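Local atomic coordinates of protein CLPV1 (Pseudomonas aeruginosa, PDB entry 4UQW), a protein that is an ATPase of the type VI secretion system that probably disassembles the TssB-TssC sheath. Residues E5-S17 with D89-W102. Sequence-based numbering, arbitrary orientation.
Sequences EISRVALFGKLNS and DLSSHVEEAVERGW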
loop_
_atom_site.group_PDB
_atom_site.type_symbol
_atom_site.label_atom_id
_atom_site.label_comp_id
_atom_site.label_asym_id
_atom_site.label_seq_id
_atom_site.Cartn_x
_atom_site.Cartn_y
_atom_site.Cartn_z
ATOM N N GLU A 5 -9.004 -21.879 -0.662
ATOM C CA GLU A 5 -7.988 -20.821 -0.535
ATOM C C GLU A 5 -8.584 -19.688 0.263
ATOM O O GLU A 5 -9.805 -19.570 0.336
ATOM C CB GLU A 5 -7.552 -20.272 -1.885
ATOM C CG GLU A 5 -6.958 -21.316 -2.808
ATOM C CD GLU A 5 -5.622 -21.846 -2.336
ATOM O OE1 GLU A 5 -4.973 -21.187 -1.497
ATOM O OE2 GLU A 5 -5.218 -22.927 -2.825
ATOM N N ILE A 6 -7.764 -18.809 0.827
ATOM C CA ILE A 6 -8.267 -17.633 1.521
ATOM C C ILE A 6 -9.024 -16.733 0.574
ATOM O O ILE A 6 -8.560 -16.500 -0.556
ATOM C CB ILE A 6 -7.095 -16.859 2.146
ATOM C CG1 ILE A 6 -6.582 -17.698 3.323
ATOM C CG2 ILE A 6 -7.514 -15.504 2.695
ATOM C CD1 ILE A 6 -5.190 -17.266 3.878
ATOM N N SER A 7 -10.208 -16.285 0.951
ATOM C CA SER A 7 -11.034 -15.466 0.055
ATOM C C SER A 7 -10.649 -13.996 0.099
ATOM O O SER A 7 -10.209 -13.497 1.144
ATOM C CB SER A 7 -12.501 -15.565 0.463
ATOM O OG SER A 7 -12.685 -14.918 1.720
ATOM N N ARG A 8 -10.783 -13.308 -1.042
ATOM C CA ARG A 8 -10.510 -11.873 -1.015
ATOM C C ARG A 8 -11.443 -11.145 -0.039
ATOM O O ARG A 8 -11.048 -10.169 0.617
ATOM C CB ARG A 8 -10.659 -11.249 -2.407
ATOM C CG ARG A 8 -9.474 -11.630 -3.322
ATOM C CD ARG A 8 -9.756 -11.002 -4.667
ATOM N NE ARG A 8 -8.580 -11.168 -5.524
ATOM C CZ ARG A 8 -8.578 -10.930 -6.823
ATOM N NH1 ARG A 8 -9.681 -10.469 -7.411
ATOM N NH2 ARG A 8 -7.447 -11.075 -7.531
ATOM N N VAL A 9 -12.702 -11.578 0.053
ATOM C CA VAL A 9 -13.609 -10.848 0.939
ATOM C C VAL A 9 -13.119 -10.880 2.390
ATOM O O VAL A 9 -13.234 -9.886 3.138
ATOM C CB VAL A 9 -15.092 -11.388 0.804
ATOM C CG1 VAL A 9 -15.191 -12.887 1.108
ATOM C CG2 VAL A 9 -16.023 -10.598 1.699
ATOM N N ALA A 10 -12.567 -12.017 2.804
ATOM C CA ALA A 10 -12.008 -12.091 4.161
ATOM C C ALA A 10 -10.702 -11.309 4.303
ATOM O O ALA A 10 -10.513 -10.594 5.315
ATOM C CB ALA A 10 -11.742 -13.582 4.547
ATOM N N LEU A 11 -9.823 -11.450 3.324
ATOM C CA LEU A 11 -8.506 -10.815 3.373
ATOM C C LEU A 11 -8.643 -9.280 3.348
ATOM O O LEU A 11 -8.180 -8.557 4.245
ATOM C CB LEU A 11 -7.671 -11.323 2.181
ATOM C CG LEU A 11 -6.312 -10.681 1.986
ATOM C CD1 LEU A 11 -5.385 -10.974 3.158
ATOM C CD2 LEU A 11 -5.751 -11.189 0.610
ATOM N N PHE A 12 -9.301 -8.770 2.282
ATOM C CA PHE A 12 -9.462 -7.320 2.168
ATOM C C PHE A 12 -10.402 -6.760 3.212
ATOM O O PHE A 12 -10.301 -5.592 3.554
ATOM C CB PHE A 12 -9.979 -6.969 0.743
ATOM C CG PHE A 12 -8.891 -7.107 -0.296
ATOM C CD1 PHE A 12 -8.516 -8.358 -0.791
ATOM C CD2 PHE A 12 -8.149 -5.967 -0.722
ATOM C CE1 PHE A 12 -7.447 -8.505 -1.736
ATOM C CE2 PHE A 12 -7.065 -6.097 -1.634
ATOM C CZ PHE A 12 -6.706 -7.368 -2.132
ATOM N N GLY A 13 -11.286 -7.613 3.741
ATOM C CA GLY A 13 -12.186 -7.231 4.817
ATOM C C GLY A 13 -11.420 -6.798 6.070
ATOM O O GLY A 13 -12.002 -6.071 6.904
ATOM N N LYS A 14 -10.132 -7.163 6.194
ATOM C CA LYS A 14 -9.383 -6.681 7.345
ATOM C C LYS A 14 -8.890 -5.232 7.210
ATOM O O LYS A 14 -8.455 -4.632 8.192
ATOM C CB LYS A 14 -8.147 -7.556 7.585
ATOM C CG LYS A 14 -8.499 -9.006 7.939
ATOM C CD LYS A 14 -9.368 -9.028 9.230
ATOM C CE LYS A 14 -9.478 -10.505 9.698
ATOM N NZ LYS A 14 -10.378 -10.673 10.924
ATOM N N LEU A 15 -8.959 -4.653 6.010
ATOM C CA LEU A 15 -8.504 -3.282 5.800
ATOM C C LEU A 15 -9.371 -2.279 6.551
ATOM O O LEU A 15 -10.608 -2.475 6.650
ATOM C CB LEU A 15 -8.523 -2.925 4.312
ATOM C CG LEU A 15 -7.522 -3.703 3.446
ATOM C CD1 LEU A 15 -7.737 -3.348 2.021
ATOM C CD2 LEU A 15 -6.053 -3.396 3.787
ATOM N N ASN A 16 -8.766 -1.228 7.076
ATOM C CA ASN A 16 -9.576 -0.107 7.593
ATOM C C ASN A 16 -10.236 0.667 6.464
ATOM O O ASN A 16 -10.049 0.321 5.263
ATOM C CB ASN A 16 -8.750 0.804 8.519
ATOM C CG ASN A 16 -7.721 1.661 7.783
ATOM O OD1 ASN A 16 -7.656 1.709 6.538
ATOM N ND2 ASN A 16 -6.873 2.350 8.560
ATOM N N SER A 17 -11.050 1.681 6.808
ATOM C CA SER A 17 -11.854 2.293 5.777
ATOM C C SER A 17 -10.986 3.110 4.822
ATOM O O SER A 17 -11.240 3.105 3.623
ATOM C CB SER A 17 -12.945 3.153 6.414
ATOM O OG SER A 17 -12.363 4.240 7.090
ATOM N N ASP A 89 -7.934 -7.015 -13.066
ATOM C CA ASP A 89 -7.824 -7.806 -11.828
ATOM C C ASP A 89 -6.861 -7.115 -10.869
ATOM O O ASP A 89 -6.241 -6.138 -11.194
ATOM C CB ASP A 89 -7.343 -9.262 -12.109
ATOM C CG ASP A 89 -7.900 -10.281 -11.128
ATOM O OD1 ASP A 89 -8.305 -9.906 -10.029
ATOM O OD2 ASP A 89 -8.013 -11.476 -11.474
ATOM N N LEU A 90 -6.784 -7.678 -9.652
ATOM C CA LEU A 90 -5.796 -7.167 -8.677
ATOM C C LEU A 90 -4.466 -7.828 -8.861
ATOM O O LEU A 90 -4.420 -9.003 -9.129
ATOM C CB LEU A 90 -6.236 -7.469 -7.256
ATOM C CG LEU A 90 -7.631 -6.965 -6.923
ATOM C CD1 LEU A 90 -8.004 -7.483 -5.455
ATOM C CD2 LEU A 90 -7.794 -5.454 -7.019
ATOM N N SER A 91 -3.367 -7.068 -8.779
ATOM C CA SER A 91 -2.037 -7.654 -8.704
ATOM C C SER A 91 -1.868 -8.629 -7.515
ATOM O O SER A 91 -2.322 -8.331 -6.401
ATOM C CB SER A 91 -1.025 -6.529 -8.521
ATOM O OG SER A 91 0.312 -7.026 -8.334
ATOM N N SER A 92 -1.150 -9.722 -7.755
ATOM C CA SER A 92 -0.822 -10.601 -6.657
ATOM C C SER A 92 -0.114 -9.826 -5.540
ATOM O O SER A 92 -0.269 -10.134 -4.361
ATOM C CB SER A 92 0.041 -11.757 -7.168
ATOM O OG SER A 92 0.391 -12.632 -6.118
ATOM N N HIS A 93 0.721 -8.830 -5.862
ATOM C CA HIS A 93 1.392 -8.104 -4.788
ATOM C C HIS A 93 0.450 -7.321 -3.908
ATOM O O HIS A 93 0.763 -7.075 -2.729
ATOM C CB HIS A 93 2.461 -7.146 -5.383
ATOM C CG HIS A 93 3.712 -7.860 -5.812
ATOM N ND1 HIS A 93 4.633 -7.278 -6.658
ATOM C CD2 HIS A 93 4.196 -9.090 -5.507
ATOM C CE1 HIS A 93 5.647 -8.104 -6.826
ATOM N NE2 HIS A 93 5.424 -9.205 -6.126
ATOM N N VAL A 94 -0.710 -6.887 -4.429
ATOM C CA VAL A 94 -1.638 -6.160 -3.593
ATOM C C VAL A 94 -2.256 -7.165 -2.576
ATOM O O VAL A 94 -2.322 -6.859 -1.359
ATOM C CB VAL A 94 -2.732 -5.502 -4.473
ATOM C CG1 VAL A 94 -3.933 -5.079 -3.635
ATOM C CG2 VAL A 94 -2.101 -4.308 -5.167
ATOM N N GLU A 95 -2.624 -8.368 -3.035
ATOM C CA GLU A 95 -3.140 -9.418 -2.112
ATOM C C GLU A 95 -2.070 -9.718 -1.056
ATOM O O GLU A 95 -2.371 -9.820 0.135
ATOM C CB GLU A 95 -3.495 -10.751 -2.806
ATOM C CG GLU A 95 -4.603 -10.590 -3.849
ATOM C CD GLU A 95 -4.893 -11.930 -4.513
ATOM O OE1 GLU A 95 -4.069 -12.886 -4.418
ATOM O OE2 GLU A 95 -5.941 -12.075 -5.135
ATOM N N GLU A 96 -0.834 -9.908 -1.516
ATOM C CA GLU A 96 0.206 -10.299 -0.568
ATOM C C GLU A 96 0.468 -9.208 0.451
ATOM O O GLU A 96 0.708 -9.478 1.653
ATOM C CB GLU A 96 1.498 -10.587 -1.343
ATOM C CG GLU A 96 2.448 -11.431 -0.507
ATOM C CD GLU A 96 3.708 -11.851 -1.241
ATOM O OE1 GLU A 96 3.797 -11.761 -2.531
ATOM O OE2 GLU A 96 4.625 -12.244 -0.469
ATOM N N ALA A 97 0.456 -7.956 0.029
ATOM C CA ALA A 97 0.666 -6.885 0.993
ATOM C C ALA A 97 -0.446 -6.862 2.053
ATOM O O ALA A 97 -0.138 -6.550 3.206
ATOM C CB ALA A 97 0.755 -5.474 0.258
ATOM N N VAL A 98 -1.700 -7.121 1.665
ATOM C CA VAL A 98 -2.745 -7.124 2.688
ATOM C C VAL A 98 -2.468 -8.264 3.663
ATOM O O VAL A 98 -2.601 -8.044 4.884
ATOM C CB VAL A 98 -4.144 -7.284 2.058
ATOM C CG1 VAL A 98 -5.230 -7.304 3.179
ATOM C CG2 VAL A 98 -4.445 -6.090 1.124
ATOM N N GLU A 99 -2.099 -9.459 3.170
ATOM C CA GLU A 99 -1.796 -10.562 4.123
ATOM C C GLU A 99 -0.676 -10.153 5.102
ATOM O O GLU A 99 -0.801 -10.403 6.318
ATOM C CB GLU A 99 -1.423 -11.838 3.347
ATOM C CG GLU A 99 -1.173 -12.980 4.310
ATOM C CD GLU A 99 -0.790 -14.273 3.623
ATOM O OE1 GLU A 99 -1.529 -14.736 2.729
ATOM O OE2 GLU A 99 0.242 -14.764 4.010
ATOM N N ARG A 100 0.428 -9.619 4.585
ATOM C CA ARG A 100 1.510 -9.246 5.488
ATOM C C ARG A 100 1.114 -8.113 6.410
ATOM O O ARG A 100 1.532 -8.103 7.585
ATOM C CB ARG A 100 2.756 -8.837 4.690
ATOM C CG ARG A 100 3.182 -9.898 3.667
ATOM C CD ARG A 100 3.344 -11.320 4.261
ATOM N NE ARG A 100 4.252 -11.400 5.369
ATOM C CZ ARG A 100 4.134 -12.406 6.263
ATOM N NH1 ARG A 100 3.205 -13.345 6.059
ATOM N NH2 ARG A 100 4.936 -12.484 7.292
ATOM N N GLY A 101 0.289 -7.154 5.945
ATOM C CA GLY A 101 -0.189 -6.113 6.854
ATOM C C GLY A 101 -1.062 -6.684 7.954
ATOM O O GLY A 101 -1.010 -6.168 9.078
ATOM N N TRP A 102 -1.883 -7.678 7.610
ATOM C CA TRP A 102 -2.678 -8.372 8.644
ATOM C C TRP A 102 -1.772 -9.094 9.637
ATOM O O TRP A 102 -2.042 -9.032 10.866
ATOM C CB TRP A 102 -3.639 -9.364 7.988
ATOM C CG TRP A 102 -4.362 -10.268 8.988
ATOM C CD1 TRP A 102 -4.280 -11.633 9.031
ATOM C CD2 TRP A 102 -5.235 -9.882 10.077
ATOM N NE1 TRP A 102 -5.063 -12.145 10.066
ATOM C CE2 TRP A 102 -5.639 -11.081 10.714
ATOM C CE3 TRP A 102 -5.698 -8.652 10.560
ATOM C CZ2 TRP A 102 -6.505 -11.111 11.807
ATOM C CZ3 TRP A 102 -6.561 -8.671 11.682
ATOM C CH2 TRP A 102 -6.955 -9.886 12.255
#
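The short helix 8-12 packs on helix 92-102 at an angle of 52°, with L11 nearest E99 and F12 nearest V98 by CA. R8 reaches along the contact to two acids. Its NE and NH2 both bind OE2 of E95; R8 NE donates to the anti lone pair of E95 OE2 at 2.8 Å. NH1 and NH2 grip OD1 of D89 end-on, with NH2 to OD1 at 2.9 Å. Both acids lie at the guanidinium edge, while CD1 of L90 sits over one face, 3.7 Å above its centre. The flat group is thus fixed in rotation. D89 OD1 also accepts from the backbone N of L90. The F12 ring takes CG2 of V98 over a face, a CH-pi contact, and CG1 of V94 at its edge. F12 CZ also meets L90 CD1 at 3.6 Å. Helix 17-33 adds Y20 and I23 to this ring. In L11, chi1 of 175° puts CG 3.7 Å from V98 CG1. At the far end, the K14 chain runs over one face of the W102 six-membered ring, CE 3.7 Å from its centroid, another CH-pi contact. A salt-bridge network and an apolar patch therefore join helix 8-12 to strand 89-90 and helix 92-108 within the N domain. R8, F12 and L90 also line the pocket of a benzamidine, probably from the crystallisation liquor, completed by Y20.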